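PDB 6WPX: BlEst2 from Bacillus licheniformis, which probably hydrolyses ester bonds as a lipase or esterase, and is modelled here in its propeptide form, whose C-terminal domain has autoinhibitory effects. Local coordinates for residues S61-F64 / D65-M69; A157-N160 / W161-W164; K101-E104 / I105-F109. One frame throughout, in Å; residues are numbered along the deposited sequence.

All three are local contacts, set at different places in the fold. Interactions 1 and 3 belong to the same alpha/beta domain, with centres about 22 Å apart, and both reach strand 80-83, through F64 and through K101 and F109. Interaction 2 lies about 41 Å, centre to centre, from interaction 3 and sits against C-terminal beta strands. None is wholly core: each mixes buried residues with more exposed ones, and interaction 2 has the largest share buried. In 61-69 an asparagine side chain and two waters tie a loop together; in 157-164 a backbone turn and one water do the work; in 101-109 regular helical bonds run between an apolar flank and a charged one.

Interaction 1: S61-F64 / D65-M69; sequences SAWF and DENDM
The indole of W63 lies alongside the side chain of M69, both pointing the same way, with CE3 of W63 3.8 Å from CG of M69. The thioether chain is bent at both chi2 (62°) and chi3 (84°), which folds its end back along the indole, so that CE of M69 comes to 4.0 Å from CZ3 of W63. Outside the loop the ring of F52 meets that of W63, while helix 260-267 brings T263, F264 and F267 against M69.

Next to this apolar pair, N67 does the polar work. Its ND2 donates to A62 O at 3.0 Å, in the carbonyl plane and on a lone pair, with an N-H...O angle of 161°. The other end of the amide, OD1, takes the backbone N of M69 at 3.2 Å from above its carbonyl plane, making an Asx turn that leads into helix 69-75. Outside the loop, I258 O accepts from ND2 and G260 N donates to OD1, which fixes the rotation of the amide.

The chain reverses through a type II turn from F64 to N67, closed by N67 N to F64 O at 3.1 Å. Just before it, S61 O accepts from two amides, F64 N and D65 N, the latter at 2.8 Å. One water bridges A62 O and D65 O, and a second donates to W63 O, 2.7 Å away, and to N67 O.

Carbonyls left over where the 3-10 segment ends are thus met by an amide side chain and by water, which implies a loop shaped mainly by polar bonds, with the buried W63 and M69 as its apolar side.

Interaction 2: A157-N160 / W161-W164; sequences AYSN and WAGW
This is a backbone-led contact in the bend between helix 152-157 and helix 163-169, where S159 and N160 turn back on A162 and G163. A type I turn runs from N160 to G163, closed by G163 N to N160 O at 3.2 Å; the bond is fairly straight at the hydrogen, 159°, yet the donor stands well above the carbonyl plane and not on a lone pair. One residue earlier, A162 N reaches S159 O in a weak bond.

The side chains fill in around this turn. The methyl CB of A162 sits by two carbonyl oxygens, 3.7 Å from A157 O and likewise near S159 O. CZ3 of W164 approaches N160 O obliquely at 3.6 Å, while W161 O lies in plane at the edge of the same indole.

S159 carries OG between its backbone N and carbonyl carbon (chi1 75°), and from there the hydroxyl takes part in a water bridge: the water donates to S159 OG at 2.8 Å and accepts from W161 N at 2.9 Å. The hydroxyl is also hydrogen-bonded to L156 O, so it ties the end of the first helix to the turn.

Beyond the bend, W161 NE1 is hydrogen-bonded to D452 OD2 and its side chain touches I292, R293, R412 and T450, while W164 touches E296. The arrangement is that of a helix-to-helix connection with a type I turn leading into the second helix, here placed where the alpha/beta part of the chain meets the C-terminal beta strands.

Interaction 3: K101-E104 / I105-F109; sequences KLRE and IYQYF
I105 lies back along the helix over K101, its CG1 only 3.3 Å from the carbonyl oxygen of K101. With CG1 anti to its own carbonyl carbon (chi1 -61°), the branch runs beside the backbone N, and that same N donates to K101 O at 2.8 Å, in the carbonyl plane. The further amides follow suit: Y106 N to L102 O at 2.8 Å, Q107 N to R103 O at 3.0 Å and Y108 N to E104 O at 2.8 Å, each donor tilted about 25° from the carbonyl plane. Every carbonyl from K101 to E104 is therefore satisfied by an amide four residues on.

The polar side chains find their mates mostly elsewhere. R103 and Q107 pass at an angle, with guanidinium and amide planes 70° apart, and NE of R103 stands 3.6 Å from NE2 of Q107; both are donors, so this is packing rather than bonding. R103 is extended from CG to NE, and its NH1 is hydrogen-bonded to Y137 OH. E104 OE1 takes the indole NE1 of W34, while its OE2 keeps a long salt bridge to K101 NZ at 3.9 Å.

On the buried flank CD2 of L102 and CD1 of I105 meet at 4.2 Å. V113 lies against both, with L115 beside L102 and W34 beside I105. A serine in place of I105 would probably leave L102, V113 and W34 without their apolar neighbour and open a gap between helix and sheet.

Helix 91-109 links strand 80-83 to the parallel strand 113-118, and its buried flank pressed on the sheet is typical of a beta-alpha-beta crossover in an alpha/beta-hydrolase fold.

Interaction 1: S61-F64 / D65-M69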
ATOM      1  N   SER A  61       1.918  -0.502 -20.878  1.00 24.10           N
ATOM      2  CA  SER A  61       0.968  -1.564 -21.233  1.00 24.84           C
ATOM      3  C   SER A  61      -0.239  -1.658 -20.271  1.00 26.95           C
ATOM      4  O   SER A  61      -1.280  -2.192 -20.658  1.00 25.29           O
ATOM      5  CB  SER A  61       1.680  -2.907 -21.379  1.00 31.92           C
ATOM      6  OG  SER A  61       2.160  -3.339 -20.117  1.00 45.85           O
ATOM      7  N   ALA A  62      -0.125  -1.069 -19.049  1.00 23.55           N
ATOM      8  CA  ALA A  62      -1.214  -1.009 -18.064  1.00 22.52           C
ATOM      9  C   ALA A  62      -2.434  -0.302 -18.703  1.00 24.11           C
ATOM     10  O   ALA A  62      -3.566  -0.629 -18.383  1.00 23.90           O
ATOM     11  CB  ALA A  62      -0.767  -0.214 -16.848  1.00 23.05           C
ATOM     12  N   TRP A  63      -2.188   0.633 -19.634  1.00 19.29           N
ATOM     13  CA  TRP A  63      -3.252   1.399 -20.285  1.00 19.52           C
ATOM     14  C   TRP A  63      -3.870   0.679 -21.461  1.00 22.34           C
ATOM     15  O   TRP A  63      -4.885   1.136 -21.968  1.00 21.19           O
ATOM     16  CB  TRP A  63      -2.735   2.800 -20.697  1.00 17.65           C
ATOM     17  CG  TRP A  63      -2.089   3.523 -19.551  1.00 17.77           C
ATOM     18  CD1 TRP A  63      -0.747   3.697 -19.341  1.00 20.80           C
ATOM     19  CD2 TRP A  63      -2.748   4.024 -18.370  1.00 15.57           C
ATOM     20  NE1 TRP A  63      -0.538   4.345 -18.140  1.00 18.47           N
ATOM     21  CE2 TRP A  63      -1.748   4.559 -17.527  1.00 18.31           C
ATOM     22  CE3 TRP A  63      -4.099   4.140 -17.982  1.00 15.61           C
ATOM     23  CZ2 TRP A  63      -2.054   5.217 -16.324  1.00 16.63           C
ATOM     24  CZ3 TRP A  63      -4.394   4.754 -16.773  1.00 16.32           C
ATOM     25  CH2 TRP A  63      -3.379   5.268 -15.951  1.00 16.60           C
ATOM     26  N   PHE A  64      -3.277  -0.451 -21.897  1.00 19.60           N
ATOM     27  CA  PHE A  64      -3.759  -1.183 -23.060  1.00 20.30           C
ATOM     28  C   PHE A  64      -4.179  -2.618 -22.775  1.00 25.19           C
ATOM     29  O   PHE A  64      -5.125  -3.077 -23.415  1.00 24.78           O
ATOM     30  CB  PHE A  64      -2.694  -1.170 -24.181  1.00 23.70           C
ATOM     31  CG  PHE A  64      -2.374   0.211 -24.713  1.00 24.98           C
ATOM     32  CD1 PHE A  64      -1.466   1.036 -24.059  1.00 25.93           C
ATOM     33  CD2 PHE A  64      -2.975   0.682 -25.869  1.00 25.55           C
ATOM     34  CE1 PHE A  64      -1.182   2.309 -24.553  1.00 25.56           C
ATOM     35  CE2 PHE A  64      -2.656   1.940 -26.378  1.00 27.39           C
ATOM     36  CZ  PHE A  64      -1.771   2.745 -25.715  1.00 24.42           C
ATOM     37  N   ASP A  65      -3.500  -3.336 -21.840  1.00 22.80           N
ATOM     38  CA  ASP A  65      -3.853  -4.731 -21.565  0.59 23.09           C
ATOM     39  C   ASP A  65      -5.250  -4.836 -20.956  1.00 25.50           C
ATOM     40  O   ASP A  65      -5.502  -4.324 -19.873  1.00 23.83           O
ATOM     41  CB  ASP A  65      -2.772  -5.452 -20.737  0.59 24.29           C
ATOM     42  CG  ASP A  65      -1.397  -5.499 -21.389  0.59 34.42           C
ATOM     43  OD1 ASP A  65      -1.327  -5.461 -22.643  0.59 38.07           O
ATOM     44  OD2 ASP A  65      -0.400  -5.642 -20.655  0.59 39.43           O
ATOM     45  N   GLU A  66      -6.182  -5.437 -21.721  1.00 23.78           N
ATOM     46  CA  GLU A  66      -7.596  -5.587 -21.333  1.00 22.58           C
ATOM     47  C   GLU A  66      -8.124  -4.211 -20.904  1.00 23.84           C
ATOM     48  O   GLU A  66      -8.867  -4.099 -19.928  1.00 24.17           O
ATOM     49  CB  GLU A  66      -7.757  -6.659 -20.221  1.00 22.86           C
ATOM     50  CG  GLU A  66      -7.386  -8.049 -20.725  1.00 30.23           C
ATOM     51  CD  GLU A  66      -7.530  -9.185 -19.737  1.00 52.75           C
ATOM     52  OE1 GLU A  66      -8.257  -9.034 -18.729  1.00 44.51           O
ATOM     53  OE2 GLU A  66      -6.962 -10.265 -20.013  1.00 53.37           O
ATOM     54  N   ASN A  67      -7.689  -3.158 -21.624  1.00 19.57           N
ATOM     55  CA  ASN A  67      -7.983  -1.763 -21.293  1.00 18.61           C
ATOM     56  C   ASN A  67      -8.167  -0.931 -22.565  1.00 23.98           C
ATOM     57  O   ASN A  67      -7.432  -1.115 -23.526  1.00 26.30           O
ATOM     58  CB  ASN A  67      -6.841  -1.185 -20.419  1.00 11.88           C
ATOM     59  CG  ASN A  67      -7.220   0.041 -19.633  1.00 18.26           C
ATOM     60  OD1 ASN A  67      -8.267   0.660 -19.866  1.00 19.53           O
ATOM     61  ND2 ASN A  67      -6.410   0.393 -18.645  1.00 14.02           N
ATOM     62  N   ASP A  68      -9.143  -0.014 -22.560  1.00 19.26           N
ATOM     63  CA  ASP A  68      -9.475   0.870 -23.695  1.00 18.28           C
ATOM     64  C   ASP A  68      -9.191   2.344 -23.404  1.00 19.49           C
ATOM     65  O   ASP A  68      -9.757   3.204 -24.067  1.00 18.68           O
ATOM     66  CB  ASP A  68     -10.955   0.704 -24.088  1.00 19.18           C
ATOM     67  CG  ASP A  68     -11.938   1.162 -23.012  1.00 20.52           C
ATOM     68  OD1 ASP A  68     -11.569   1.151 -21.829  1.00 18.11           O
ATOM     69  OD2 ASP A  68     -13.050   1.571 -23.369  1.00 21.36           O
ATOM     70  N   MET A  69      -8.328   2.640 -22.422  1.00 17.53           N
ATOM     71  CA  MET A  69      -7.996   4.030 -22.054  1.00 16.55           C
ATOM     72  C   MET A  69      -7.544   4.916 -23.237  1.00 21.29           C
ATOM     73  O   MET A  69      -8.004   6.059 -23.346  1.00 20.85           O
ATOM     74  CB  MET A  69      -6.954   4.062 -20.935  1.00 16.91           C
ATOM     75  CG  MET A  69      -6.720   5.446 -20.384  1.00 17.83           C
ATOM     76  SD  MET A  69      -8.205   6.204 -19.609  1.00 17.77           S
ATOM     77  CE  MET A  69      -8.095   5.491 -17.949  1.00 13.45           C
TER
HETATM   78  O   HOH W   1      -3.811  -3.253 -18.107  1.00 31.53           O
HETATM   79  O   HOH W   2      -6.035   1.512 -24.405  1.00 22.51           O

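Interaction 2: A157-N160 / W161-W164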
ATOM      1  N   ALA A 157       5.543  -5.399   3.948  1.00 14.71           N
ATOM      2  CA  ALA A 157       6.601  -6.048   3.161  1.00 14.77           C
ATOM      3  C   ALA A 157       8.012  -5.830   3.744  1.00 17.34           C
ATOM      4  O   ALA A 157       8.879  -6.684   3.588  1.00 15.63           O
ATOM      5  CB  ALA A 157       6.577  -5.531   1.734  1.00 16.08           C
ATOM      6  N   TYR A 158       8.253  -4.657   4.334  1.00 14.65           N
ATOM      7  CA  TYR A 158       9.542  -4.291   4.906  1.00 15.88           C
ATOM      8  C   TYR A 158       9.671  -4.631   6.397  1.00 19.96           C
ATOM      9  O   TYR A 158      10.694  -4.336   7.009  1.00 22.43           O
ATOM     10  CB  TYR A 158       9.819  -2.805   4.641  1.00 16.88           C
ATOM     11  CG  TYR A 158      10.380  -2.616   3.259  1.00 18.39           C
ATOM     12  CD1 TYR A 158       9.545  -2.608   2.142  1.00 18.19           C
ATOM     13  CD2 TYR A 158      11.760  -2.556   3.046  1.00 19.87           C
ATOM     14  CE1 TYR A 158      10.063  -2.515   0.852  1.00 18.48           C
ATOM     15  CE2 TYR A 158      12.289  -2.478   1.755  1.00 21.16           C
ATOM     16  CZ  TYR A 158      11.432  -2.450   0.665  1.00 24.75           C
ATOM     17  OH  TYR A 158      11.939  -2.349  -0.598  1.00 28.58           O
ATOM     18  N   SER A 159       8.669  -5.289   6.965  1.00 15.10           N
ATOM     19  CA  SER A 159       8.673  -5.625   8.397  1.00 14.67           C
ATOM     20  C   SER A 159       9.391  -6.928   8.692  1.00 18.19           C
ATOM     21  O   SER A 159       9.656  -7.710   7.780  1.00 18.72           O
ATOM     22  CB  SER A 159       7.255  -5.614   8.963  1.00 16.43           C
ATOM     23  OG  SER A 159       6.539  -6.763   8.538  1.00 16.92           O
ATOM     24  N   ASN A 160       9.773  -7.131   9.962  1.00 16.16           N
ATOM     25  CA  ASN A 160      10.508  -8.318  10.385  1.00 16.39           C
ATOM     26  C   ASN A 160       9.862  -9.630   9.983  1.00 18.56           C
ATOM     27  O   ASN A 160      10.545 -10.457   9.410  1.00 19.88           O
ATOM     28  CB  ASN A 160      10.772  -8.286  11.907  1.00 14.33           C
ATOM     29  CG  ASN A 160      11.830  -7.280  12.258  1.00 32.15           C
ATOM     30  OD1 ASN A 160      11.612  -6.077  12.151  1.00 27.49           O
ATOM     31  ND2 ASN A 160      13.004  -7.746  12.641  1.00 17.82           N
ATOM     32  N   TRP A 161       8.576  -9.833  10.286  1.00 14.30           N
ATOM     33  CA  TRP A 161       7.940 -11.123   9.956  1.00 15.01           C
ATOM     34  C   TRP A 161       7.892 -11.417   8.467  1.00 18.76           C
ATOM     35  O   TRP A 161       7.917 -12.579   8.099  1.00 17.78           O
ATOM     36  CB  TRP A 161       6.544 -11.273  10.575  1.00 13.19           C
ATOM     37  CG  TRP A 161       6.512 -11.343  12.079  1.00 13.43           C
ATOM     38  CD1 TRP A 161       5.817 -10.523  12.925  1.00 15.93           C
ATOM     39  CD2 TRP A 161       7.135 -12.343  12.909  1.00 14.42           C
ATOM     40  NE1 TRP A 161       6.010 -10.918  14.232  1.00 16.12           N
ATOM     41  CE2 TRP A 161       6.821 -12.028  14.250  1.00 17.92           C
ATOM     42  CE3 TRP A 161       7.979 -13.440  12.651  1.00 16.17           C
ATOM     43  CZ2 TRP A 161       7.287 -12.788  15.322  1.00 17.99           C
ATOM     44  CZ3 TRP A 161       8.449 -14.183  13.718  1.00 18.64           C
ATOM     45  CH2 TRP A 161       8.103 -13.856  15.034  1.00 19.41           C
ATOM     46  N   ALA A 162       7.839 -10.368   7.611  1.00 15.41           N
ATOM     47  CA  ALA A 162       7.761 -10.482   6.146  1.00 14.53           C
ATOM     48  C   ALA A 162       9.114 -10.689   5.470  1.00 18.99           C
ATOM     49  O   ALA A 162       9.147 -10.841   4.257  1.00 18.59           O
ATOM     50  CB  ALA A 162       7.101  -9.230   5.575  1.00 14.87           C
ATOM     51  N   GLY A 163      10.201 -10.685   6.250  1.00 18.57           N
ATOM     52  CA  GLY A 163      11.578 -10.806   5.777  1.00 20.15           C
ATOM     53  C   GLY A 163      11.844 -11.951   4.824  1.00 27.32           C
ATOM     54  O   GLY A 163      12.379 -11.747   3.722  1.00 27.82           O
ATOM     55  N   TRP A 164      11.464 -13.165   5.237  1.00 25.06           N
ATOM     56  CA  TRP A 164      11.671 -14.377   4.450  1.00 26.33           C
ATOM     57  C   TRP A 164      10.894 -14.358   3.142  1.00 29.73           C
ATOM     58  O   TRP A 164      11.471 -14.629   2.092  1.00 30.40           O
ATOM     59  CB  TRP A 164      11.348 -15.618   5.282  1.00 26.36           C
ATOM     60  CG  TRP A 164      12.172 -15.728   6.534  1.00 27.84           C
ATOM     61  CD1 TRP A 164      13.382 -16.340   6.667  1.00 31.77           C
ATOM     62  CD2 TRP A 164      11.855 -15.184   7.823  1.00 27.37           C
ATOM     63  NE1 TRP A 164      13.817 -16.256   7.971  1.00 30.99           N
ATOM     64  CE2 TRP A 164      12.908 -15.538   8.698  1.00 31.73           C
ATOM     65  CE3 TRP A 164      10.788 -14.420   8.324  1.00 27.54           C
ATOM     66  CZ2 TRP A 164      12.923 -15.156  10.044  1.00 31.43           C
ATOM     67  CZ3 TRP A 164      10.803 -14.044   9.659  1.00 29.11           C
ATOM     68  CH2 TRP A 164      11.852 -14.419  10.506  1.00 30.71           C
TER
HETATM   69  O   HOH W   3       6.460  -7.975  11.113  1.00 16.30           O

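Interaction 3: K101-E104 / I105-F109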
ATOM      1  N   LYS A 101      11.523  13.535 -20.028  1.00 32.18           N
ATOM      2  CA  LYS A 101      10.673  13.151 -21.160  1.00 30.27           C
ATOM      3  C   LYS A 101       9.516  14.091 -21.358  1.00 33.42           C
ATOM      4  O   LYS A 101       9.099  14.270 -22.495  1.00 33.91           O
ATOM      5  CB  LYS A 101      10.205  11.682 -21.074  1.00 31.01           C
ATOM      6  CG  LYS A 101      11.328  10.642 -20.848  1.00 26.96           C
ATOM      7  CD  LYS A 101      12.383  10.620 -21.968  1.00 33.71           C
ATOM      8  CE  LYS A 101      13.529   9.679 -21.656  1.00 27.54           C
ATOM      9  NZ  LYS A 101      14.449   9.601 -22.810  1.00 39.75           N
ATOM     10  N   LEU A 102       9.011  14.734 -20.278  1.00 28.54           N
ATOM     11  CA  LEU A 102       7.915  15.704 -20.393  1.00 27.58           C
ATOM     12  C   LEU A 102       8.351  16.903 -21.235  1.00 31.91           C
ATOM     13  O   LEU A 102       7.541  17.457 -21.959  1.00 32.39           O
ATOM     14  CB  LEU A 102       7.362  16.142 -19.032  1.00 26.05           C
ATOM     15  CG  LEU A 102       6.501  15.109 -18.286  1.00 28.26           C
ATOM     16  CD1 LEU A 102       6.252  15.569 -16.853  1.00 27.57           C
ATOM     17  CD2 LEU A 102       5.181  14.860 -19.005  1.00 30.52           C
ATOM     18  N   ARG A 103       9.646  17.240 -21.213  1.00 30.16           N
ATOM     19  CA  ARG A 103      10.178  18.301 -22.062  1.00 30.91           C
ATOM     20  C   ARG A 103      10.000  17.883 -23.543  1.00 35.81           C
ATOM     21  O   ARG A 103       9.543  18.697 -24.345  1.00 37.46           O
ATOM     22  CB  ARG A 103      11.659  18.572 -21.721  1.00 31.74           C
ATOM     23  CG  ARG A 103      12.194  19.743 -22.529  1.00 38.59           C
ATOM     24  CD  ARG A 103      13.647  20.048 -22.299  1.00 51.90           C
ATOM     25  NE  ARG A 103      14.106  21.103 -23.210  1.00 68.73           N
ATOM     26  CZ  ARG A 103      13.934  22.414 -23.021  1.00 88.00           C
ATOM     27  NH1 ARG A 103      13.262  22.860 -21.965  1.00 77.89           N
ATOM     28  NH2 ARG A 103      14.396  23.284 -23.911  1.00 75.38           N
ATOM     29  N   GLU A 104      10.337  16.615 -23.891  1.00 31.82           N
ATOM     30  CA  GLU A 104      10.187  16.060 -25.251  1.00 31.62           C
ATOM     31  C   GLU A 104       8.703  15.962 -25.628  1.00 33.95           C
ATOM     32  O   GLU A 104       8.334  16.242 -26.767  1.00 35.29           O
ATOM     33  CB  GLU A 104      10.798  14.657 -25.355  1.00 33.42           C
ATOM     34  CG  GLU A 104      12.276  14.552 -25.027  1.00 40.39           C
ATOM     35  CD  GLU A 104      12.816  13.137 -25.081  1.00 54.88           C
ATOM     36  OE1 GLU A 104      12.047  12.199 -25.395  1.00 45.74           O
ATOM     37  OE2 GLU A 104      14.020  12.963 -24.785  1.00 51.19           O
ATOM     38  N   ILE A 105       7.848  15.575 -24.676  1.00 27.15           N
ATOM     39  CA  ILE A 105       6.415  15.464 -24.935  1.00 24.93           C
ATOM     40  C   ILE A 105       5.822  16.860 -25.194  1.00 28.60           C
ATOM     41  O   ILE A 105       5.046  17.033 -26.142  1.00 27.01           O
ATOM     42  CB  ILE A 105       5.685  14.674 -23.821  1.00 25.65           C
ATOM     43  CG1 ILE A 105       6.242  13.226 -23.719  1.00 25.90           C
ATOM     44  CG2 ILE A 105       4.180  14.659 -24.081  1.00 22.43           C
ATOM     45  CD1 ILE A 105       5.907  12.451 -22.343  1.00 29.94           C
ATOM     46  N   TYR A 106       6.215  17.851 -24.369  1.00 25.80           N
ATOM     47  CA  TYR A 106       5.801  19.240 -24.516  1.00 26.72           C
ATOM     48  C   TYR A 106       6.207  19.757 -25.907  1.00 33.42           C
ATOM     49  O   TYR A 106       5.407  20.418 -26.568  1.00 31.24           O
ATOM     50  CB  TYR A 106       6.435  20.121 -23.424  1.00 28.68           C
ATOM     51  CG  TYR A 106       6.183  21.599 -23.622  1.00 32.26           C
ATOM     52  CD1 TYR A 106       4.975  22.176 -23.243  1.00 33.15           C
ATOM     53  CD2 TYR A 106       7.155  22.425 -24.181  1.00 35.67           C
ATOM     54  CE1 TYR A 106       4.729  23.535 -23.438  1.00 34.65           C
ATOM     55  CE2 TYR A 106       6.926  23.784 -24.374  1.00 38.17           C
ATOM     56  CZ  TYR A 106       5.706  24.335 -24.010  1.00 44.97           C
ATOM     57  OH  TYR A 106       5.468  25.674 -24.196  1.00 46.45           O
ATOM     58  N   GLN A 107       7.464  19.467 -26.330  1.00 32.33           N
ATOM     59  CA  GLN A 107       7.956  19.868 -27.648  1.00 33.72           C
ATOM     60  C   GLN A 107       7.169  19.158 -28.758  1.00 37.25           C
ATOM     61  O   GLN A 107       6.848  19.783 -29.773  1.00 37.32           O
ATOM     62  CB  GLN A 107       9.458  19.606 -27.784  1.00 36.58           C
ATOM     63  CG  GLN A 107      10.316  20.554 -26.946  1.00 58.01           C
ATOM     64  CD  GLN A 107      11.773  20.151 -26.820  1.00 80.00           C
ATOM     65  OE1 GLN A 107      12.179  18.992 -27.012  1.00 77.37           O
ATOM     66  NE2 GLN A 107      12.594  21.109 -26.434  1.00 68.48           N
ATOM     67  N   TYR A 108       6.827  17.868 -28.548  1.00 31.69           N
ATOM     68  CA  TYR A 108       6.057  17.110 -29.532  1.00 32.17           C
ATOM     69  C   TYR A 108       4.628  17.670 -29.707  1.00 34.87           C
ATOM     70  O   TYR A 108       4.146  17.799 -30.832  1.00 33.80           O
ATOM     71  CB  TYR A 108       6.037  15.621 -29.162  1.00 33.82           C
ATOM     72  CG  TYR A 108       5.155  14.778 -30.057  1.00 35.38           C
ATOM     73  CD1 TYR A 108       5.633  14.268 -31.261  1.00 37.70           C
ATOM     74  CD2 TYR A 108       3.847  14.471 -29.689  1.00 35.71           C
ATOM     75  CE1 TYR A 108       4.823  13.489 -32.087  1.00 37.96           C
ATOM     76  CE2 TYR A 108       3.019  13.726 -30.522  1.00 37.02           C
ATOM     77  CZ  TYR A 108       3.515  13.216 -31.709  1.00 42.93           C
ATOM     78  OH  TYR A 108       2.677  12.444 -32.478  1.00 42.70           O
ATOM     79  N   PHE A 109       3.937  17.991 -28.607  1.00 29.73           N
ATOM     80  CA  PHE A 109       2.566  18.501 -28.738  1.00 27.02           C
ATOM     81  C   PHE A 109       2.484  20.019 -28.939  1.00 29.76           C
ATOM     82  O   PHE A 109       1.469  20.527 -29.416  1.00 28.03           O
ATOM     83  CB  PHE A 109       1.714  18.043 -27.562  1.00 27.16           C
ATOM     84  CG  PHE A 109       1.364  16.559 -27.574  1.00 27.53           C
ATOM     85  CD1 PHE A 109       0.556  16.021 -28.581  1.00 29.32           C
ATOM     86  CD2 PHE A 109       1.779  15.720 -26.542  1.00 26.88           C
ATOM     87  CE1 PHE A 109       0.220  14.658 -28.583  1.00 29.76           C
ATOM     88  CE2 PHE A 109       1.411  14.364 -26.526  1.00 29.92           C
ATOM     89  CZ  PHE A 109       0.642  13.840 -27.552  1.00 28.70           C
TER